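Side-chain contact in DNA-dependent metalloprotease WSS1 homolog 2 (Schizosaccharomyces pombe, PDB 5JIG), which probably cleaves DNA-bound proteins as a zinc-dependent endopeptidase, with DNA bringing enzyme and substrate together, in the repair of DNA-protein cross-links: residues 17-20 and 21-24. Sequence-based numbering, arbitrary orientation.
Sequences KDRA and LRYL
R22 folds back along the first turn of helix 17-29 toward R19, its CG lying 3.3 Å from the carbonyl O of D18. That same oxygen accepts the backbone N-H of R22 at 2.9 Å (D18 O to R22 N), one of four successive i to i+4 bonds that run from K17 O-L21 N to A20 O-L24 N. Placing CG beside its own backbone N (chi1 -71°) and bending the chain at chi3 bring the R22 guanidinium near R19. Its NH1 comes within 4.1 Å of R19 CG, a loose contact at an oblique slant. The two guanidinium planes are 24° apart, but R19 NE stays 5.0 Å from R22 NH1. R19, R22 and D18 are exposed, although R19 also touches D83 and F85 of a nearby loop. The tighter side holds buried A20 and L24: A20 O accepts L24 N at 3.1 Å and has Y23 CB 3.2 Å away. Y23 turns its ring away from residues 17-20, and its OH hydrogen-bonds R86 O. In this WLM protease domain the side of the helix carrying A20, L21 and L24 packs against the sheet, A20 touching E49 and L24 touching L47 of strand 44-50, while L21 and L24 meet L9 of the edge strand 6-10.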
loop_
_atom_site.group_PDB
_atom_site.type_symbol
_atom_site.label_atom_id
_atom_site.label_comp_id
_atom_site.label_asym_id
_atom_site.label_seq_id
_atom_site.Cartn_x
_atom_site.Cartn_y
_atom_site.Cartn_z
ATOM N N LYS A 17 12.357 -11.985 6.780
ATOM C CA LYS A 17 10.925 -11.674 6.779
ATOM C C LYS A 17 10.601 -10.697 7.908
ATOM O O LYS A 17 9.623 -9.974 7.808
ATOM C CB LYS A 17 10.061 -12.925 6.845
ATOM C CG LYS A 17 10.283 -13.744 8.066
ATOM C CD LYS A 17 9.469 -15.029 8.016
ATOM C CE LYS A 17 8.029 -14.899 8.238
ATOM N NZ LYS A 17 7.381 -16.235 8.216
ATOM N N ASP A 18 11.386 -10.697 8.993
ATOM C CA ASP A 18 11.098 -9.683 10.042
ATOM C C ASP A 18 11.227 -8.145 9.464
ATOM O O ASP A 18 10.523 -7.215 9.789
ATOM C CB ASP A 18 11.950 -9.874 11.285
ATOM C CG ASP A 18 11.487 -11.084 12.172
ATOM O OD1 ASP A 18 10.435 -11.695 11.917
ATOM O OD2 ASP A 18 12.244 -11.459 13.098
ATOM N N ARG A 19 12.164 -8.013 8.549
ATOM C CA ARG A 19 12.388 -6.761 7.804
ATOM C C ARG A 19 11.219 -6.470 6.847
ATOM O O ARG A 19 10.732 -5.345 6.754
ATOM C CB ARG A 19 13.689 -6.822 7.086
ATOM C CG ARG A 19 14.078 -5.577 6.410
ATOM C CD ARG A 19 15.524 -5.739 5.902
ATOM N NE ARG A 19 15.815 -4.723 4.963
ATOM C CZ ARG A 19 16.834 -4.693 4.106
ATOM N NH1 ARG A 19 16.855 -3.656 3.282
ATOM N NH2 ARG A 19 17.772 -5.693 4.017
ATOM N N ALA A 20 10.725 -7.494 6.151
ATOM C CA ALA A 20 9.546 -7.328 5.306
ATOM C C ALA A 20 8.359 -6.903 6.172
ATOM O O ALA A 20 7.557 -6.053 5.751
ATOM C CB ALA A 20 9.206 -8.606 4.573
ATOM N N LEU A 21 8.211 -7.486 7.358
ATOM C CA LEU A 21 7.100 -7.123 8.233
ATOM C C LEU A 21 7.248 -5.668 8.691
ATOM O O LEU A 21 6.260 -4.908 8.708
ATOM C CB LEU A 21 6.976 -8.096 9.394
ATOM C CG LEU A 21 5.849 -7.790 10.359
ATOM C CD1 LEU A 21 4.488 -7.705 9.673
ATOM C CD2 LEU A 21 5.887 -8.847 11.445
ATOM N N ARG A 22 8.464 -5.267 9.097
ATOM C CA ARG A 22 8.659 -3.885 9.455
ATOM C C ARG A 22 8.321 -2.932 8.314
ATOM O O ARG A 22 7.802 -1.832 8.546
ATOM C CB ARG A 22 10.169 -3.625 9.863
ATOM C CG ARG A 22 10.590 -4.204 11.159
ATOM C CD ARG A 22 11.917 -3.523 11.604
ATOM N NE ARG A 22 13.119 -3.714 10.759
ATOM C CZ ARG A 22 13.856 -2.739 10.184
ATOM N NH1 ARG A 22 14.962 -3.068 9.559
ATOM N NH2 ARG A 22 13.481 -1.465 10.203
ATOM N N TYR A 23 8.571 -3.354 7.079
ATOM C CA TYR A 23 8.237 -2.559 5.909
ATOM C C TYR A 23 6.707 -2.377 5.830
ATOM O O TYR A 23 6.204 -1.249 5.646
ATOM C CB TYR A 23 8.784 -3.255 4.664
ATOM C CG TYR A 23 9.054 -2.396 3.444
ATOM C CD1 TYR A 23 10.150 -2.654 2.656
ATOM C CD2 TYR A 23 8.224 -1.376 3.053
ATOM C CE1 TYR A 23 10.419 -1.908 1.527
ATOM C CE2 TYR A 23 8.474 -0.618 1.925
ATOM C CZ TYR A 23 9.589 -0.871 1.171
ATOM O OH TYR A 23 9.816 -0.071 0.074
ATOM N N LEU A 24 5.942 -3.464 5.952
ATOM C CA LEU A 24 4.496 -3.348 5.951
ATOM C C LEU A 24 3.987 -2.491 7.124
ATOM O O LEU A 24 3.033 -1.732 6.946
ATOM C CB LEU A 24 3.810 -4.718 5.976
ATOM C CG LEU A 24 4.040 -5.579 4.699
ATOM C CD1 LEU A 24 3.186 -6.836 4.827
ATOM C CD2 LEU A 24 3.696 -4.834 3.425
#